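Local coordinates for protein protocadherin-19 isoform 1 (PDB 5CO1) that mediates calcium-dependent cell adhesion, with robust homophilic adhesion when in complex with the cadherin cdh2, and is essential for early neurulation in the anterior neural plate, at residues Y9-L14 with L22-N27; I77-V82 with K97-V102. All blocks are in the same frame, centred on the assembly; numbering follows the deposited sequence.

How the contacts relate
From the N terminus, strand 8-14 runs first along the edge of a four-stranded sheet; the chain then turns through seven residues with no helix or strand and returns as strand 22-25 in a different, three-stranded sheet. Contact 1 closes that short loop and joins the two sheets face to face. Contact 2 opens only later, pairing strands 77-86 and 94-103 as a hairpin, so the two loops follow in series and neither nest nor cross. Their centres lie 9 Å apart. Strand 94-103 also pairs in parallel with strand 8-14, as the probable hydrogen bond from Val13 N to Asn101 O (2.8 Å) attests, which places contact 2 beside contact 1 in one cadherin domain.

Contact 1. Residues Y9-L14 with L22-N27; sequences YTVNVL and LVIDLN. With CA (calcium ion), chain H.
Tyr9 and Leu26 meet ring to methyl: CD2 of Leu26 sits 3.7 Å from the centroid of the Tyr9 ring and 19° off its normal, a CH-pi contact over one face. The methyl is offset toward the rim, its nearest ring atom being Tyr9 CE1. With CG anti to its carbonyl carbon (chi1 -64°), Leu26 extends through CD1 while its other branch, CD2, turns onto the ring, although the CB bond does not aim there. Ile24 CD1 comes to the same ring obliquely, 3.8 Å from Tyr9 CD2, and the two side chains cross at about a right angle. An extended chain, CG1 anti to the backbone N, delivers that methyl, which also comes within 4.1 Å of Val11 CG1. Farther along, Val11 divides its branches: CG1 rests 3.5 Å from the carbonyl oxygen Val23 O, and CG2 packs 3.8 Å from Val23 CG1. The Val13 CG2 to Val23 CG2 approach is looser, at 4.3 Å. No hydrogen bond links the segments, whose axes approach to 7.6 Å at 162°, the evidence for side-chain packing between sheets. The phenol hydroxyl of Tyr9 is bonded outside the pair, with Glu6 N. Asp25 turns to a calcium ion, bound by its OD1 at 2.4 Å and by Leu26 O; Thr61 O and two waters are further ligands. Strand 22-25 carries a classic beta bulge, successive Val23 and Ile24 standing opposite the single Ile64 of strand 63-66; together these features describe the apposed sheets of a cadherin beta-sandwich, with a calcium site at the end of strand 22-25.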
loop_
_atom_site.group_PDB
_atom_site.type_symbol
_atom_site.label_atom_id
_atom_site.label_comp_id
_atom_site.label_asym_id
_atom_site.label_seq_id
_atom_site.Cartn_x
_atom_site.Cartn_y
_atom_site.Cartn_z
ATOM N N TYR A 9 -11.438 9.354 21.058
ATOM C CA TYR A 9 -12.256 9.471 19.862
ATOM C C TYR A 9 -11.543 8.683 18.783
ATOM O O TYR A 9 -10.323 8.639 18.789
ATOM C CB TYR A 9 -12.350 10.928 19.403
ATOM C CG TYR A 9 -12.905 11.908 20.416
ATOM C CD1 TYR A 9 -12.053 12.610 21.273
ATOM C CD2 TYR A 9 -14.244 12.247 20.421
ATOM C CE1 TYR A 9 -12.534 13.580 22.138
ATOM C CE2 TYR A 9 -14.734 13.209 21.283
ATOM C CZ TYR A 9 -13.877 13.875 22.139
ATOM O OH TYR A 9 -14.363 14.841 22.999
ATOM N N THR A 10 -12.295 7.984 17.925
ATOM C CA THR A 10 -11.703 7.268 16.785
ATOM C C THR A 10 -12.413 7.581 15.483
ATOM O O THR A 10 -13.608 7.593 15.404
ATOM C CB THR A 10 -11.633 5.734 16.994
ATOM O OG1 THR A 10 -12.940 5.171 16.942
ATOM C CG2 THR A 10 -11.000 5.374 18.337
ATOM N N VAL A 11 -11.649 7.947 14.478
ATOM C CA VAL A 11 -12.212 8.521 13.272
ATOM C C VAL A 11 -11.547 7.808 12.134
ATOM O O VAL A 11 -10.409 7.373 12.264
ATOM C CB VAL A 11 -11.963 10.046 13.138
ATOM C CG1 VAL A 11 -13.002 10.817 13.928
ATOM C CG2 VAL A 11 -10.606 10.393 13.679
ATOM N N ASN A 12 -12.334 7.557 11.095
ATOM C CA ASN A 12 -11.827 7.011 9.881
ATOM C C ASN A 12 -11.577 8.112 8.881
ATOM O O ASN A 12 -12.420 8.988 8.690
ATOM C CB ASN A 12 -12.841 6.041 9.344
ATOM C CG ASN A 12 -12.947 4.802 10.198
ATOM O OD1 ASN A 12 -11.942 4.269 10.644
ATOM N ND2 ASN A 12 -14.166 4.352 10.446
ATOM N N VAL A 13 -10.459 7.997 8.166
ATOM C CA VAL A 13 -10.167 8.928 7.132
ATOM C C VAL A 13 -9.522 8.259 5.965
ATOM O O VAL A 13 -8.585 7.521 6.146
ATOM C CB VAL A 13 -9.226 9.995 7.617
ATOM C CG1 VAL A 13 -8.879 10.907 6.469
ATOM C CG2 VAL A 13 -9.906 10.799 8.694
ATOM N N LEU A 14 -9.979 8.588 4.758
ATOM C CA LEU A 14 -9.472 7.991 3.539
ATOM C C LEU A 14 -8.018 8.375 3.373
ATOM O O LEU A 14 -7.662 9.523 3.638
ATOM C CB LEU A 14 -10.244 8.503 2.317
ATOM C CG LEU A 14 -11.339 7.555 1.998
ATOM C CD1 LEU A 14 -12.156 8.027 0.827
ATOM C CD2 LEU A 14 -10.680 6.223 1.704
ATOM N N LEU A 22 -12.129 17.574 6.874
ATOM C CA LEU A 22 -12.479 17.506 8.297
ATOM C C LEU A 22 -12.142 16.127 8.857
ATOM O O LEU A 22 -12.288 15.122 8.185
ATOM C CB LEU A 22 -13.955 17.798 8.520
ATOM C CG LEU A 22 -14.475 17.548 9.946
ATOM C CD1 LEU A 22 -14.001 18.644 10.890
ATOM C CD2 LEU A 22 -15.993 17.407 9.977
ATOM N N VAL A 23 -11.590 16.107 10.058
ATOM C CA VAL A 23 -11.287 14.866 10.738
ATOM C C VAL A 23 -12.177 14.756 11.961
ATOM O O VAL A 23 -12.945 13.803 12.077
ATOM C CB VAL A 23 -9.834 14.853 11.211
ATOM C CG1 VAL A 23 -9.614 13.727 12.216
ATOM C CG2 VAL A 23 -8.900 14.764 10.009
ATOM N N ILE A 24 -12.120 15.768 12.839
ATOM C CA ILE A 24 -13.109 15.872 13.897
ATOM C C ILE A 24 -13.171 17.260 14.513
ATOM O O ILE A 24 -12.208 18.008 14.479
ATOM C CB ILE A 24 -12.869 14.789 14.967
ATOM C CG1 ILE A 24 -13.984 14.776 15.995
ATOM C CG2 ILE A 24 -11.508 14.927 15.653
ATOM C CD1 ILE A 24 -14.019 13.500 16.805
ATOM N N ASP A 25 -14.355 17.638 14.961
ATOM C CA ASP A 25 -14.585 18.901 15.665
ATOM C C ASP A 25 -14.744 18.593 17.176
ATOM O O ASP A 25 -15.679 17.902 17.591
ATOM C CB ASP A 25 -15.836 19.568 15.075
ATOM C CG ASP A 25 -16.176 20.944 15.710
ATOM O OD1 ASP A 25 -15.486 21.454 16.635
ATOM O OD2 ASP A 25 -17.214 21.499 15.282
ATOM N N LEU A 26 -13.716 18.926 17.954
ATOM C CA LEU A 26 -13.696 18.568 19.365
ATOM C C LEU A 26 -14.384 19.633 20.200
ATOM O O LEU A 26 -14.512 20.784 19.783
ATOM C CB LEU A 26 -12.262 18.360 19.846
ATOM C CG LEU A 26 -11.468 17.222 19.229
ATOM C CD1 LEU A 26 -10.057 17.240 19.762
ATOM C CD2 LEU A 26 -12.067 15.859 19.528
ATOM N N ASN A 27 -14.808 19.239 21.389
ATOM C CA ASN A 27 -15.519 20.119 22.298
ATOM C C ASN A 27 -15.207 19.801 23.773
ATOM O O ASN A 27 -15.470 18.689 24.264
ATOM C CB ASN A 27 -17.015 19.972 22.058
ATOM C CG ASN A 27 -17.762 21.271 22.261
ATOM O OD1 ASN A 27 -17.736 21.862 23.348
ATOM N ND2 ASN A 27 -18.438 21.731 21.210
HETATM CA CA CA H . -15.513 22.700 18.684
HETATM O O HOH W 1 -17.270 21.664 18.926
HETATM O O HOH W 2 -15.317 23.713 20.786
#

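Contact 2. Residues I77-V82 with K97-V102; sequences IHEIDV and KVIVNV
The His78 imidazole meets the 97-102 strand by its edge: Val102 CG2 lies near the ring plane, 3.7 Å from His78 CD2, and Val100 O is also at the edge. With CG anti to the carbonyl carbon (chi1 -65°), the ring stands on the buried side of the sheet, where ND1 is hydrogen-bonded to Thr51 OG1 and Phe55 makes an edge-to-face contact. The backbones are joined by four hydrogen bonds, two for each of the pairs His78-Val100 and Ile80-Val98. Val98 N to Ile80 O is the straightest, 2.8 Å with 170° at the hydrogen, while Ile80 N to Val98 O bends to 150°. Between these pairs, the CA-H of Ile99 makes a 3.2 Å contact with His78 O. Beside His78 on the inner face, the Ile80 and Val100 side chains cross at a slant, CD1 of Ile80 4.1 Å from Val100 CG2, and Val82 CG2 meets Val98 CG2 at 3.7 Å. The other face carries Ile77, Glu79, Asp81, Lys97 and Ile99. Here Ile77 and Ile99 lie side by side, CD1 to CG2. Lys97 starts out extended, which lays its CD against Glu79 CG (3.7 Å); the bends at chi3 and chi4 then swing NZ to a salt bridge with Asp81 OD1 at 2.9 Å, its hydrogen bond weak. Glu79 OE2 remains 4.1 Å from the same NZ, probably adding electrostatic attraction without a salt bridge. Residues alternating between a buried, largely apolar face and a mixed outer one, with antiparallel register from Ile77-Asn101 to Asp81-Lys97, mark a beta hairpin in one sheet of a cadherin domain's Greek-key sandwich.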
loop_
_atom_site.group_PDB
_atom_site.type_symbol
_atom_site.label_atom_id
_atom_site.label_comp_id
_atom_site.label_asym_id
_atom_site.label_seq_id
_atom_site.Cartn_x
_atom_site.Cartn_y
_atom_site.Cartn_z
ATOM N N ILE A 77 -2.268 4.159 11.276
ATOM C CA ILE A 77 -3.028 4.588 12.440
ATOM C C ILE A 77 -2.264 5.669 13.165
ATOM O O ILE A 77 -1.069 5.563 13.328
ATOM C CB ILE A 77 -3.266 3.426 13.408
ATOM C CG1 ILE A 77 -3.938 3.945 14.683
ATOM C CG2 ILE A 77 -1.955 2.748 13.774
ATOM C CD1 ILE A 77 -4.655 2.870 15.479
ATOM N N HIS A 78 -2.936 6.762 13.497
ATOM C CA HIS A 78 -2.295 7.901 14.172
ATOM C C HIS A 78 -2.938 8.098 15.548
ATOM O O HIS A 78 -4.169 8.038 15.683
ATOM C CB HIS A 78 -2.435 9.180 13.348
ATOM C CG HIS A 78 -1.714 9.141 12.040
ATOM N ND1 HIS A 78 -0.507 9.779 11.837
ATOM C CD2 HIS A 78 -2.059 8.606 10.843
ATOM C CE1 HIS A 78 -0.128 9.614 10.580
ATOM N NE2 HIS A 78 -1.056 8.916 9.954
ATOM N N GLU A 79 -2.102 8.276 16.568
ATOM C CA GLU A 79 -2.570 8.624 17.914
ATOM C C GLU A 79 -2.150 10.056 18.163
ATOM O O GLU A 79 -1.002 10.433 17.919
ATOM C CB GLU A 79 -1.949 7.703 18.975
ATOM C CG GLU A 79 -2.898 7.174 20.052
ATOM C CD GLU A 79 -2.320 5.981 20.818
ATOM O OE1 GLU A 79 -2.743 4.830 20.546
ATOM O OE2 GLU A 79 -1.410 6.185 21.661
ATOM N N ILE A 80 -3.120 10.886 18.525
ATOM C CA ILE A 80 -2.858 12.287 18.828
ATOM C C ILE A 80 -3.384 12.539 20.227
ATOM O O ILE A 80 -4.385 11.964 20.619
ATOM C CB ILE A 80 -3.559 13.235 17.833
ATOM C CG1 ILE A 80 -3.435 12.725 16.400
ATOM C CG2 ILE A 80 -2.964 14.636 17.911
ATOM C CD1 ILE A 80 -4.558 13.196 15.502
ATOM N N ASP A 81 -2.653 13.327 20.999
ATOM C CA ASP A 81 -3.098 13.729 22.306
ATOM C C ASP A 81 -3.457 15.181 22.268
ATOM O O ASP A 81 -2.680 16.010 21.829
ATOM C CB ASP A 81 -2.021 13.474 23.350
ATOM C CG ASP A 81 -1.618 12.008 23.423
ATOM O OD1 ASP A 81 -2.382 11.213 24.034
ATOM O OD2 ASP A 81 -0.542 11.656 22.867
ATOM N N VAL A 82 -4.686 15.483 22.653
ATOM C CA VAL A 82 -5.180 16.825 22.537
ATOM C C VAL A 82 -5.476 17.365 23.925
ATOM O O VAL A 82 -6.027 16.660 24.762
ATOM C CB VAL A 82 -6.433 16.850 21.661
ATOM C CG1 VAL A 82 -6.772 18.281 21.279
ATOM C CG2 VAL A 82 -6.202 16.047 20.396
ATOM N N LYS A 97 -7.692 11.661 23.735
ATOM C CA LYS A 97 -6.914 10.994 22.728
ATOM C C LYS A 97 -7.756 10.978 21.455
ATOM O O LYS A 97 -8.978 10.793 21.503
ATOM C CB LYS A 97 -6.599 9.579 23.196
ATOM C CG LYS A 97 -5.675 8.798 22.279
ATOM C CD LYS A 97 -5.277 7.436 22.869
ATOM C CE LYS A 97 -4.629 7.546 24.253
ATOM N NZ LYS A 97 -3.482 8.504 24.290
ATOM N N VAL A 98 -7.124 11.267 20.326
ATOM C CA VAL A 98 -7.790 11.114 19.022
ATOM C C VAL A 98 -7.025 10.129 18.151
ATOM O O VAL A 98 -5.845 10.351 17.845
ATOM C CB VAL A 98 -7.899 12.451 18.279
ATOM C CG1 VAL A 98 -8.674 12.256 16.995
ATOM C CG2 VAL A 98 -8.589 13.474 19.167
ATOM N N ILE A 99 -7.679 9.011 17.846
ATOM C CA ILE A 99 -7.105 7.984 17.025
ATOM C C ILE A 99 -7.648 8.087 15.593
ATOM O O ILE A 99 -8.846 8.019 15.365
ATOM C CB ILE A 99 -7.416 6.603 17.592
ATOM C CG1 ILE A 99 -6.736 6.422 18.944
ATOM C CG2 ILE A 99 -6.954 5.499 16.651
ATOM C CD1 ILE A 99 -7.518 5.482 19.851
ATOM N N VAL A 100 -6.748 8.323 14.645
ATOM C CA VAL A 100 -7.103 8.427 13.241
ATOM C C VAL A 100 -6.667 7.190 12.464
ATOM O O VAL A 100 -5.473 6.924 12.336
ATOM C CB VAL A 100 -6.458 9.670 12.627
ATOM C CG1 VAL A 100 -6.560 9.637 11.115
ATOM C CG2 VAL A 100 -7.135 10.907 13.193
ATOM N N ASN A 101 -7.654 6.402 12.059
ATOM C CA ASN A 101 -7.504 5.294 11.100
ATOM C C ASN A 101 -7.502 5.779 9.669
ATOM O O ASN A 101 -8.530 6.271 9.122
ATOM C CB ASN A 101 -8.701 4.348 11.184
ATOM C CG ASN A 101 -8.422 3.170 12.019
ATOM O OD1 ASN A 101 -7.805 2.222 11.536
ATOM N ND2 ASN A 101 -8.662 3.299 13.326
ATOM N N VAL A 102 -6.403 5.495 9.029
ATOM C CA VAL A 102 -6.220 5.868 7.684
ATOM C C VAL A 102 -6.609 4.689 6.862
ATOM O O VAL A 102 -5.970 3.657 6.924
ATOM C CB VAL A 102 -4.769 6.210 7.420
ATOM C CG1 VAL A 102 -4.577 6.535 5.958
ATOM C CG2 VAL A 102 -4.405 7.394 8.270
#